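Local atomic coordinates of adenylation domain (Streptomyces sp., PDB entry 5N9X), a protein that belongs to the AMP-binding (ANL) family as an adenylation domain and holds adenosine-5'-triphosphate and threonine in adjoining pockets. Residues F211-W216 with T316-T321; E363-G368 with P399-S404; V111-V116 with L376-L381; Y95-I100 with Y163-S168. One frame throughout, in Å; residues are numbered along the deposited sequence.

Interaction 1 (F211-W216 with T316-T321); sequences FDFSVW and TTVHAT. With THR (threonine), chain C.
His319 points the edge of its imidazole at the face of the Trp216 indole, NE2 of His319 lying 3.2 Å from CG of Trp216 with the planes at 86°, an edge-to-face pair. The same edge of the imidazole meets Phe213, obliquely with respect to the phenyl ring, CE1 of His319 being 3.3 Å from CE1 of Phe213. Val318 packs closely against the backbone at the helix start: its CG2 sits 3.5 Å from Asp212 O, and its CG1 3.8 Å from CB of Trp216. Looser is the touch of Val318 CG2 on CB of Val215 at 4.3 Å, a side still buried, where Tyr163 touches both valines. Val318 N gives a weak hydrogen bond to Asp212 OD2. The other carboxylate oxygen serves the bound threonine: with CG of Asp212 set between the backbone N and the carbonyl carbon (chi1 81°), OD1 accepts from the ligand N at 2.7 Å. Val318 O takes a second bond from that nitrogen, at 3.0 Å, and one from the ligand OG1. The ligand methyl CG2 packs over the centre of the Phe213 ring. Asp212 OD1 and Val318 O gripping one amino group are consistent with a charged ammonium.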
# COMPACT_ATOMS: atom_id res chain seq x y z
N PHE A 211 -5.54 -2.04 2.90
CA PHE A 211 -4.42 -1.50 2.13
C PHE A 211 -3.70 -2.66 1.42
O PHE A 211 -3.35 -3.67 2.05
CB PHE A 211 -3.48 -0.71 3.05
CG PHE A 211 -2.29 -0.12 2.36
CD1 PHE A 211 -2.39 0.39 1.07
CD2 PHE A 211 -1.08 -0.01 3.05
CE1 PHE A 211 -1.28 0.96 0.45
CE2 PHE A 211 0.02 0.56 2.45
CZ PHE A 211 -0.07 1.04 1.14
N ASP A 212 -3.51 -2.55 0.11
CA ASP A 212 -3.13 -3.73 -0.65
C ASP A 212 -1.69 -4.23 -0.34
O ASP A 212 -1.29 -5.31 -0.76
CB ASP A 212 -3.37 -3.47 -2.15
CG ASP A 212 -2.27 -2.67 -2.81
OD1 ASP A 212 -1.44 -2.02 -2.13
OD2 ASP A 212 -2.22 -2.71 -4.06
N PHE A 213 -0.95 -3.46 0.45
CA PHE A 213 0.39 -3.84 0.89
C PHE A 213 0.29 -5.05 1.85
O PHE A 213 1.24 -5.83 2.00
CB PHE A 213 1.07 -2.58 1.48
CG PHE A 213 2.58 -2.59 1.42
CD1 PHE A 213 3.24 -3.56 0.70
CD2 PHE A 213 3.32 -1.49 1.89
CE1 PHE A 213 4.62 -3.55 0.58
CE2 PHE A 213 4.73 -1.44 1.74
CZ PHE A 213 5.38 -2.48 1.09
N SER A 214 -0.88 -5.23 2.46
CA SER A 214 -1.18 -6.39 3.31
C SER A 214 -1.34 -7.69 2.54
O SER A 214 -1.09 -8.76 3.06
CB SER A 214 -2.45 -6.14 4.13
OG SER A 214 -3.62 -6.18 3.32
N VAL A 215 -1.79 -7.58 1.29
CA VAL A 215 -1.83 -8.71 0.35
C VAL A 215 -0.46 -9.31 0.09
O VAL A 215 -0.27 -10.52 0.09
CB VAL A 215 -2.42 -8.28 -0.99
CG1 VAL A 215 -2.54 -9.46 -1.96
CG2 VAL A 215 -3.78 -7.64 -0.76
N TRP A 216 0.50 -8.44 -0.13
CA TRP A 216 1.87 -8.85 -0.28
C TRP A 216 2.35 -9.51 1.00
O TRP A 216 3.01 -10.54 0.97
CB TRP A 216 2.70 -7.64 -0.66
CG TRP A 216 4.16 -7.75 -0.59
CD1 TRP A 216 4.96 -7.15 0.31
CD2 TRP A 216 5.02 -8.46 -1.50
NE1 TRP A 216 6.27 -7.44 0.05
CE2 TRP A 216 6.34 -8.24 -1.07
CE3 TRP A 216 4.80 -9.25 -2.63
CZ2 TRP A 216 7.46 -8.80 -1.73
CZ3 TRP A 216 5.90 -9.81 -3.28
CH2 TRP A 216 7.21 -9.58 -2.83
N THR A 316 -2.32 -2.11 -10.41
CA THR A 316 -1.48 -3.12 -11.06
C THR A 316 -0.94 -4.13 -10.04
O THR A 316 0.13 -4.72 -10.23
CB THR A 316 -0.31 -2.46 -11.86
OG1 THR A 316 0.60 -1.80 -10.98
CG2 THR A 316 -0.85 -1.46 -12.87
N THR A 317 -1.71 -4.27 -8.96
CA THR A 317 -1.54 -5.29 -7.92
C THR A 317 -0.27 -5.12 -7.06
O THR A 317 0.69 -5.85 -7.21
CB THR A 317 -1.56 -6.73 -8.52
OG1 THR A 317 -2.56 -6.81 -9.55
CG2 THR A 317 -1.86 -7.79 -7.43
N VAL A 318 -0.35 -4.19 -6.10
CA VAL A 318 0.66 -3.96 -5.07
C VAL A 318 2.01 -3.39 -5.53
O VAL A 318 2.36 -2.28 -5.12
CB VAL A 318 0.94 -5.25 -4.25
CG1 VAL A 318 1.55 -4.87 -2.92
CG2 VAL A 318 -0.37 -6.05 -4.01
N HIS A 319 2.77 -4.12 -6.35
CA HIS A 319 4.08 -3.68 -6.84
C HIS A 319 4.22 -3.73 -8.35
O HIS A 319 3.69 -4.63 -9.00
CB HIS A 319 5.23 -4.51 -6.23
CG HIS A 319 5.12 -4.72 -4.75
ND1 HIS A 319 5.18 -3.68 -3.85
CD2 HIS A 319 4.96 -5.85 -4.01
CE1 HIS A 319 5.06 -4.16 -2.62
NE2 HIS A 319 4.92 -5.47 -2.69
N ALA A 320 4.99 -2.79 -8.90
CA ALA A 320 5.19 -2.73 -10.34
C ALA A 320 6.68 -2.67 -10.73
O ALA A 320 7.03 -2.83 -11.91
CB ALA A 320 4.46 -1.54 -10.92
N THR A 321 7.55 -2.38 -9.75
CA THR A 321 8.99 -2.33 -10.00
C THR A 321 9.78 -2.90 -8.84
O THR A 321 9.22 -3.23 -7.80
CB THR A 321 9.51 -0.88 -10.27
OG1 THR A 321 9.63 -0.16 -9.05
CG2 THR A 321 8.60 -0.12 -11.22
N THR C . 0.30 -0.64 -3.59
CA THR C . 0.72 0.21 -2.47
C THR C . 0.25 1.60 -2.79
O THR C . 0.26 2.59 -2.02
CB THR C . 2.26 0.24 -2.28
OG1 THR C . 2.91 0.48 -3.54
CG2 THR C . 2.74 -1.07 -1.67
OXT THR C . -0.15 1.69 -3.95

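Interaction 2 (E363-G368 with P399-S404); sequences ELWLAG and PRYYHS
Trp365 lays its indole over the imidazole of His403 in an offset stack, the planes 8° apart and CZ2 of Trp365 3.3 Å from CE1 of His403. The two residues form a non-hydrogen-bonded antiparallel pair, and both keep CG beside the backbone N (chi1 -72° and -52°), which sends the rings off side by side. Glu363 borders the stack: its OE1 accepts a weak hydrogen bond from Trp365 NE1, and its OE2 lies 3.4 Å from CB of His403. On the same face Tyr401 meets Trp365 obliquely, CD1 of Tyr401 being 3.8 Å from CB of Trp365, and Ala367 CB makes an off-centre CH-pi contact with the tyrosine ring. Leu366 and Tyr402, on the other face, exchange two backbone hydrogen bonds, the shorter from Tyr402 N to Leu366 O at 2.7 Å. Ser404 grips Leu364 O twice, through N at 3.1 Å and OG at 3.0 Å; OG is also hydrogen-bonded to Asp406 N. At the far end a water joins Gly368 N to Arg400 O. His403 NE2 is held by Thr387 OG1 of strand 386-388, which pairs with strand 400-410, while strand 345-349 flanks the other edge of strand 362-367.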
# COMPACT_ATOMS: atom_id res chain seq x y z
N GLU A 363 4.86 10.38 -18.39
CA GLU A 363 3.92 9.52 -17.66
C GLU A 363 4.19 8.01 -17.86
O GLU A 363 4.26 7.52 -19.01
CB GLU A 363 2.47 9.83 -18.05
CG GLU A 363 1.46 8.98 -17.26
CD GLU A 363 0.00 9.28 -17.56
OE1 GLU A 363 -0.30 9.90 -18.61
OE2 GLU A 363 -0.86 8.89 -16.75
N LEU A 364 4.30 7.28 -16.76
CA LEU A 364 4.49 5.84 -16.86
C LEU A 364 3.17 5.14 -17.15
O LEU A 364 2.16 5.40 -16.49
CB LEU A 364 5.12 5.27 -15.59
CG LEU A 364 5.18 3.76 -15.44
CD1 LEU A 364 6.38 3.19 -16.18
CD2 LEU A 364 5.29 3.42 -13.98
N TRP A 365 3.21 4.29 -18.18
CA TRP A 365 2.11 3.41 -18.57
C TRP A 365 2.57 1.97 -18.32
O TRP A 365 3.76 1.67 -18.48
CB TRP A 365 1.73 3.60 -20.05
CG TRP A 365 1.01 4.90 -20.35
CD1 TRP A 365 0.92 5.99 -19.54
CD2 TRP A 365 0.28 5.23 -21.56
NE1 TRP A 365 0.19 6.98 -20.17
CE2 TRP A 365 -0.21 6.54 -21.40
CE3 TRP A 365 0.01 4.54 -22.75
CZ2 TRP A 365 -0.96 7.19 -22.40
CZ3 TRP A 365 -0.74 5.18 -23.74
CH2 TRP A 365 -1.21 6.49 -23.55
N LEU A 366 1.64 1.09 -17.92
CA LEU A 366 1.98 -0.31 -17.59
C LEU A 366 0.99 -1.33 -18.18
O LEU A 366 -0.23 -1.20 -18.06
CB LEU A 366 2.06 -0.50 -16.06
CG LEU A 366 3.06 0.30 -15.21
CD1 LEU A 366 2.78 0.12 -13.72
CD2 LEU A 366 4.51 -0.11 -15.52
N ALA A 367 1.53 -2.36 -18.82
CA ALA A 367 0.73 -3.45 -19.35
C ALA A 367 1.23 -4.79 -18.82
O ALA A 367 2.43 -4.93 -18.53
CB ALA A 367 0.76 -3.45 -20.85
N GLY A 368 0.34 -5.78 -18.73
CA GLY A 368 0.74 -7.11 -18.29
C GLY A 368 -0.32 -7.82 -17.45
O GLY A 368 -1.38 -7.26 -17.18
N PRO A 399 -0.95 -3.79 -26.43
CA PRO A 399 -1.16 -4.07 -25.01
C PRO A 399 -2.25 -3.18 -24.42
O PRO A 399 -2.58 -2.13 -24.99
CB PRO A 399 0.20 -3.76 -24.38
CG PRO A 399 1.13 -3.48 -25.50
CD PRO A 399 0.29 -3.04 -26.66
N ARG A 400 -2.80 -3.61 -23.29
CA ARG A 400 -3.74 -2.81 -22.51
C ARG A 400 -2.92 -2.07 -21.44
O ARG A 400 -2.32 -2.70 -20.57
CB ARG A 400 -4.81 -3.71 -21.88
CG ARG A 400 -5.96 -2.99 -21.23
CD ARG A 400 -7.11 -3.94 -20.90
NE ARG A 400 -7.93 -3.38 -19.83
CZ ARG A 400 -7.74 -3.62 -18.53
NH1 ARG A 400 -6.78 -4.42 -18.12
NH2 ARG A 400 -8.54 -3.05 -17.65
N TYR A 401 -2.87 -0.74 -21.52
CA TYR A 401 -1.98 0.04 -20.67
C TYR A 401 -2.76 0.71 -19.53
O TYR A 401 -3.81 1.28 -19.78
CB TYR A 401 -1.25 1.12 -21.48
CG TYR A 401 -0.09 0.62 -22.31
CD1 TYR A 401 1.14 0.29 -21.72
CD2 TYR A 401 -0.20 0.51 -23.70
CE1 TYR A 401 2.21 -0.18 -22.49
CE2 TYR A 401 0.86 0.05 -24.48
CZ TYR A 401 2.06 -0.29 -23.88
OH TYR A 401 3.10 -0.74 -24.66
N TYR A 402 -2.25 0.65 -18.30
CA TYR A 402 -2.79 1.49 -17.23
C TYR A 402 -1.94 2.75 -17.09
O TYR A 402 -0.70 2.69 -16.96
CB TYR A 402 -2.87 0.77 -15.88
CG TYR A 402 -3.22 1.72 -14.75
CD1 TYR A 402 -4.52 2.20 -14.61
CD2 TYR A 402 -2.26 2.16 -13.84
CE1 TYR A 402 -4.86 3.08 -13.61
CE2 TYR A 402 -2.60 3.04 -12.82
CZ TYR A 402 -3.90 3.50 -12.71
OH TYR A 402 -4.28 4.36 -11.71
N HIS A 403 -2.61 3.88 -17.08
CA HIS A 403 -1.92 5.15 -16.97
C HIS A 403 -1.78 5.48 -15.49
O HIS A 403 -2.77 5.72 -14.81
CB HIS A 403 -2.67 6.25 -17.74
CG HIS A 403 -2.98 5.89 -19.17
ND1 HIS A 403 -3.71 6.72 -19.99
CD2 HIS A 403 -2.66 4.81 -19.91
CE1 HIS A 403 -3.83 6.16 -21.19
NE2 HIS A 403 -3.21 5.00 -21.16
N SER A 404 -0.55 5.47 -15.00
CA SER A 404 -0.30 5.59 -13.57
C SER A 404 -0.56 7.00 -13.06
O SER A 404 -0.85 7.21 -11.88
CB SER A 404 1.14 5.17 -13.25
OG SER A 404 2.06 6.19 -13.59
O HOH W 1 -2.51 -5.27 -19.49

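Interaction 3 (V111-V116 with L376-L381); sequences VTDSQV and LNRPEL
Asp113 and Arg378 reach toward each other from the two segments and close a salt bridge, NH1 of Arg378 lying 3.1 Å from OD1 of Asp113. The N-H points nearly straight (161°), and OD1 is met on its syn side but out of the carboxylate plane, whereas it lies close to the plane of the guanidinium, at its edge. Arg378 reaches it by bending at chi2 (-70°), and the same NH1 gives a second hydrogen bond back to Asn377 O at 2.9 Å, above the plane of that carbonyl. Two bonds from one nitrogen, and one from NH2 to Pro174 O, should restrict rotation of the guanidinium group. Asp113 has a second partner too, the hydroxyl of Tyr166 at OD2. Among the other polar groups, ND2 of Asn377 comes within 3.1 Å of Asp113 O. The apolar part rests on Leu376, whose CD2 touches CA of Ser114 at 3.8 Å and runs alongside the Asp113 side chain, 3.6 Å from Asp113 O. Arg378 stands at the N-cap position of helix 379-385. Gln115, with positive phi, is where the chain leaves helix 104-114. That helix links the parallel strands 94-97 and 118-121, passing over strand 70-74 in a beta-alpha-beta crossover, and the contact pins its C-terminal end to the segment that leads into helix 379-385.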
# COMPACT_ATOMS: atom_id res chain seq x y z
N VAL A 111 -19.96 -0.43 1.35
CA VAL A 111 -20.93 -1.52 1.45
C VAL A 111 -21.93 -1.45 0.29
O VAL A 111 -22.17 -2.46 -0.39
CB VAL A 111 -21.71 -1.51 2.79
CG1 VAL A 111 -22.92 -2.46 2.70
CG2 VAL A 111 -20.80 -1.89 3.95
N THR A 112 -22.47 -0.26 0.05
CA THR A 112 -23.42 -0.05 -1.05
C THR A 112 -22.76 -0.04 -2.44
O THR A 112 -23.29 -0.64 -3.37
CB THR A 112 -24.21 1.27 -0.87
OG1 THR A 112 -24.69 1.37 0.48
CG2 THR A 112 -25.36 1.34 -1.84
N ASP A 113 -21.62 0.63 -2.58
CA ASP A 113 -20.93 0.68 -3.88
C ASP A 113 -20.50 -0.71 -4.34
O ASP A 113 -20.61 -1.05 -5.51
CB ASP A 113 -19.71 1.62 -3.83
CG ASP A 113 -19.13 1.90 -5.23
OD1 ASP A 113 -19.85 2.49 -6.06
OD2 ASP A 113 -17.96 1.55 -5.48
N SER A 114 -20.00 -1.52 -3.42
CA SER A 114 -19.50 -2.82 -3.82
C SER A 114 -20.61 -3.87 -3.88
O SER A 114 -20.42 -4.96 -4.44
CB SER A 114 -18.39 -3.26 -2.87
OG SER A 114 -18.87 -3.33 -1.55
N GLN A 115 -21.77 -3.53 -3.33
CA GLN A 115 -22.92 -4.44 -3.35
C GLN A 115 -22.54 -5.80 -2.79
O GLN A 115 -22.59 -6.81 -3.50
CB GLN A 115 -23.48 -4.61 -4.77
CG GLN A 115 -23.64 -3.34 -5.62
CD GLN A 115 -23.64 -3.63 -7.12
OE1 GLN A 115 -22.58 -3.70 -7.76
NE2 GLN A 115 -24.83 -3.83 -7.69
N VAL A 116 -22.13 -5.85 -1.53
CA VAL A 116 -21.78 -7.15 -0.96
C VAL A 116 -23.03 -7.94 -0.57
O VAL A 116 -24.00 -7.37 -0.09
CB VAL A 116 -20.83 -7.00 0.25
CG1 VAL A 116 -19.55 -6.30 -0.16
CG2 VAL A 116 -21.50 -6.24 1.37
N LEU A 376 -14.30 -0.47 -10.34
CA LEU A 376 -15.66 -0.91 -10.11
C LEU A 376 -16.63 0.28 -10.21
O LEU A 376 -16.46 1.29 -9.52
CB LEU A 376 -15.77 -1.58 -8.73
CG LEU A 376 -17.15 -2.06 -8.31
CD1 LEU A 376 -17.33 -3.51 -8.75
CD2 LEU A 376 -17.33 -1.91 -6.80
N ASN A 377 -17.63 0.16 -11.09
CA ASN A 377 -18.67 1.17 -11.21
C ASN A 377 -18.14 2.60 -11.43
O ASN A 377 -18.70 3.55 -10.89
CB ASN A 377 -19.56 1.13 -9.97
CG ASN A 377 -20.25 -0.21 -9.78
OD1 ASN A 377 -20.44 -0.96 -10.74
ND2 ASN A 377 -20.62 -0.52 -8.54
N ARG A 378 -17.04 2.73 -12.16
CA ARG A 378 -16.50 4.03 -12.57
C ARG A 378 -16.15 3.90 -14.04
O ARG A 378 -14.98 3.89 -14.41
CB ARG A 378 -15.26 4.44 -11.77
CG ARG A 378 -15.44 4.46 -10.25
CD ARG A 378 -16.33 5.57 -9.71
NE ARG A 378 -16.37 5.51 -8.24
CZ ARG A 378 -17.29 4.87 -7.51
NH1 ARG A 378 -18.31 4.26 -8.08
NH2 ARG A 378 -17.19 4.88 -6.18
N PRO A 379 -17.18 3.78 -14.88
CA PRO A 379 -16.93 3.34 -16.26
C PRO A 379 -16.14 4.35 -17.09
O PRO A 379 -15.39 3.93 -17.97
CB PRO A 379 -18.34 3.12 -16.81
CG PRO A 379 -19.19 4.12 -16.04
CD PRO A 379 -18.58 4.19 -14.66
N GLU A 380 -16.32 5.64 -16.82
CA GLU A 380 -15.63 6.68 -17.58
C GLU A 380 -14.18 6.84 -17.16
O GLU A 380 -13.31 7.05 -18.00
CB GLU A 380 -16.38 8.03 -17.48
CG GLU A 380 -17.60 8.14 -18.40
CD GLU A 380 -18.23 9.53 -18.42
OE1 GLU A 380 -17.68 10.46 -17.77
OE2 GLU A 380 -19.28 9.72 -19.08
N LEU A 381 -13.92 6.75 -15.86
CA LEU A 381 -12.55 6.75 -15.38
C LEU A 381 -11.77 5.54 -15.92
O LEU A 381 -10.60 5.66 -16.28
CB LEU A 381 -12.49 6.76 -13.86
CG LEU A 381 -11.20 7.45 -13.43
CD1 LEU A 381 -11.26 8.95 -13.78
CD2 LEU A 381 -10.90 7.26 -11.96

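Interaction 4 (Y95-I100 with Y163-S168); sequences YVPLDI and YIIYTS. With ATP (adenosine-5'-triphosphate), chain D.
Tyr95 and Tyr163 lie side by side and point the same way, yet it is a methylene that meets the ring: CB of Tyr163 sits over one face of Tyr95, toward the rim, 3.7 Å from CE1, in a CH-pi contact. Tyr95 holds CG between the backbone N and the carbonyl carbon (chi1 74°), which brings its ring back toward Tyr163 CB. Next along, Val96 and Ile164 pass at a slant, CG2 of Val96 being 4.0 Å from CB of Ile164. Pro97 meets Ile165 at about a right angle, CG of the proline 3.9 Å from CG1 of the isoleucine. The strands run roughly parallel, their directions 22° apart. Within these segments one backbone hydrogen bond joins them, Ile164 N giving to Tyr95 O at 3.2 Å; Ala162 is a further backbone partner of Tyr95. Pro97 has no N-H to offer: its CD instead lies 3.3 Å from Ile164 O. Tyr166 adds its ring, set obliquely against CG1 of Val96. Farther along strand 161-167, Thr167 OG1 donates to ATP O2G at 3.1 Å, and Lys175 also bonds the nucleotide. One strand therefore runs from a buried, almost wholly apolar interface to a polar end that meets the terminal phosphate.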
# COMPACT_ATOMS: atom_id res chain seq x y z
N TYR A 95 -13.29 -10.76 -1.15
CA TYR A 95 -13.48 -10.00 0.09
C TYR A 95 -13.25 -8.50 -0.13
O TYR A 95 -12.40 -8.09 -0.92
CB TYR A 95 -12.60 -10.54 1.22
CG TYR A 95 -11.12 -10.23 1.13
CD1 TYR A 95 -10.27 -11.02 0.37
CD2 TYR A 95 -10.57 -9.19 1.85
CE1 TYR A 95 -8.94 -10.76 0.31
CE2 TYR A 95 -9.26 -8.91 1.79
CZ TYR A 95 -8.43 -9.70 1.02
OH TYR A 95 -7.09 -9.43 0.97
N VAL A 96 -14.07 -7.72 0.55
CA VAL A 96 -14.07 -6.27 0.46
C VAL A 96 -13.77 -5.73 1.85
O VAL A 96 -14.68 -5.56 2.66
CB VAL A 96 -15.42 -5.74 -0.05
CG1 VAL A 96 -15.39 -4.21 -0.17
CG2 VAL A 96 -15.74 -6.38 -1.40
N PRO A 97 -12.49 -5.48 2.13
CA PRO A 97 -12.10 -5.17 3.51
C PRO A 97 -12.52 -3.79 3.93
O PRO A 97 -12.46 -2.86 3.15
CB PRO A 97 -10.56 -5.27 3.48
CG PRO A 97 -10.19 -5.00 2.07
CD PRO A 97 -11.34 -5.47 1.20
N LEU A 98 -12.96 -3.66 5.18
CA LEU A 98 -13.35 -2.39 5.74
C LEU A 98 -12.48 -2.20 6.96
O LEU A 98 -12.54 -3.00 7.90
CB LEU A 98 -14.84 -2.39 6.13
CG LEU A 98 -15.85 -2.76 5.05
CD1 LEU A 98 -17.27 -2.76 5.57
CD2 LEU A 98 -15.70 -1.80 3.91
N ASP A 99 -11.64 -1.18 6.94
CA ASP A 99 -10.81 -0.97 8.10
C ASP A 99 -11.66 -0.34 9.19
O ASP A 99 -12.40 0.59 8.92
CB ASP A 99 -9.61 -0.09 7.79
CG ASP A 99 -8.64 -0.04 8.94
OD1 ASP A 99 -8.97 0.62 9.93
OD2 ASP A 99 -7.55 -0.65 8.87
N ILE A 100 -11.55 -0.81 10.43
CA ILE A 100 -12.46 -0.34 11.47
C ILE A 100 -12.22 1.13 11.94
O ILE A 100 -13.13 1.74 12.49
CB ILE A 100 -12.44 -1.33 12.67
CG1 ILE A 100 -13.00 -2.69 12.20
CG2 ILE A 100 -13.27 -0.84 13.83
CD1 ILE A 100 -12.95 -3.79 13.24
N TYR A 163 -10.06 -9.73 -4.44
CA TYR A 163 -10.35 -8.65 -3.52
C TYR A 163 -10.69 -7.36 -4.21
O TYR A 163 -10.40 -7.15 -5.39
CB TYR A 163 -9.19 -8.43 -2.56
CG TYR A 163 -7.87 -7.99 -3.15
CD1 TYR A 163 -7.60 -6.63 -3.40
CD2 TYR A 163 -6.87 -8.91 -3.41
CE1 TYR A 163 -6.39 -6.23 -3.90
CE2 TYR A 163 -5.66 -8.52 -3.91
CZ TYR A 163 -5.41 -7.19 -4.16
OH TYR A 163 -4.18 -6.83 -4.67
N ILE A 164 -11.35 -6.50 -3.44
CA ILE A 164 -11.72 -5.19 -3.89
C ILE A 164 -11.34 -4.21 -2.81
O ILE A 164 -11.93 -4.15 -1.72
CB ILE A 164 -13.19 -5.11 -4.23
CG1 ILE A 164 -13.42 -5.90 -5.50
CG2 ILE A 164 -13.62 -3.66 -4.42
CD1 ILE A 164 -14.73 -6.49 -5.60
N ILE A 165 -10.28 -3.48 -3.12
CA ILE A 165 -9.70 -2.53 -2.22
C ILE A 165 -10.01 -1.14 -2.75
O ILE A 165 -9.99 -0.90 -3.96
CB ILE A 165 -8.20 -2.79 -2.08
CG1 ILE A 165 -7.99 -3.75 -0.91
CG2 ILE A 165 -7.43 -1.50 -1.90
CD1 ILE A 165 -6.54 -4.05 -0.56
N TYR A 166 -10.38 -0.25 -1.85
CA TYR A 166 -10.77 1.10 -2.23
C TYR A 166 -9.63 2.08 -2.09
O TYR A 166 -8.97 2.14 -1.06
CB TYR A 166 -11.99 1.55 -1.41
CG TYR A 166 -13.28 1.10 -2.02
CD1 TYR A 166 -13.66 -0.24 -2.01
CD2 TYR A 166 -14.12 2.01 -2.65
CE1 TYR A 166 -14.84 -0.64 -2.58
CE2 TYR A 166 -15.29 1.62 -3.22
CZ TYR A 166 -15.65 0.29 -3.19
OH TYR A 166 -16.82 -0.11 -3.77
N THR A 167 -9.38 2.80 -3.18
CA THR A 167 -8.36 3.83 -3.18
C THR A 167 -9.00 5.20 -2.99
O THR A 167 -10.23 5.36 -3.09
CB THR A 167 -7.53 3.79 -4.47
OG1 THR A 167 -8.32 4.23 -5.59
CG2 THR A 167 -7.01 2.38 -4.72
N SER A 168 -8.17 6.19 -2.68
CA SER A 168 -8.64 7.54 -2.46
C SER A 168 -9.01 8.23 -3.77
O SER A 168 -8.21 8.29 -4.69
CB SER A 168 -7.57 8.37 -1.74
OG SER A 168 -6.35 8.27 -2.43
PG ATP D . -5.23 6.27 -6.20
O1G ATP D . -4.53 6.97 -7.35
O2G ATP D . -6.60 6.80 -5.90
O3G ATP D . -5.28 4.75 -6.32
PB ATP D . -3.00 6.05 -4.33
O1B ATP D . -2.00 6.70 -5.30
O2B ATP D . -2.74 6.10 -2.85
O3B ATP D . -4.43 6.67 -4.81
PA ATP D . -2.33 3.36 -4.33
O1A ATP D . -2.40 2.36 -5.46
O2A ATP D . -2.51 2.85 -2.91
O3A ATP D . -3.36 4.53 -4.66
O5' ATP D . -0.98 4.29 -4.39
C5' ATP D . -0.00 4.25 -5.43
C4' ATP D . 0.67 5.62 -5.57
O4' ATP D . 1.72 5.78 -4.63
C3' ATP D . 1.23 5.92 -6.94
O3' ATP D . 0.34 6.83 -7.57
C2' ATP D . 2.57 6.57 -6.71
O2' ATP D . 2.42 7.97 -6.91
C1' ATP D . 2.89 6.34 -5.24
N9 ATP D . 4.03 5.39 -5.07
C8 ATP D . 3.91 4.07 -4.79
N7 ATP D . 5.11 3.46 -4.67
C5 ATP D . 6.04 4.40 -4.87
C6 ATP D . 7.52 4.42 -4.88
N6 ATP D . 8.22 3.29 -4.65
N1 ATP D . 8.14 5.59 -5.13
C2 ATP D . 7.42 6.71 -5.38
N3 ATP D . 6.07 6.78 -5.38
C4 ATP D . 5.33 5.68 -5.14

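How the interactions relate
From the N terminus, interaction 4 opens at 95-100 and interaction 3 at 111-116, before 163-168 closes interaction 4; these two therefore cross. Interaction 1 opens and closes next, wholly within the long loop of interaction 3. Interaction 2 then opens at 363-368, and 376-381 closes interaction 3 before 399-404 closes interaction 2, a second crossing. Spatially, Tyr166 OH and Asp113 OD2 link interactions 4 and 3 by a probable hydrogen bond. Ile165 packs on Asp212, joining strand 161-167 to the threonine pocket of interaction 1, and Leu366 packs on Ala320, joining the loop 316-321 to the antiparallel strands of interaction 2. Interactions 2 and 3 do not touch.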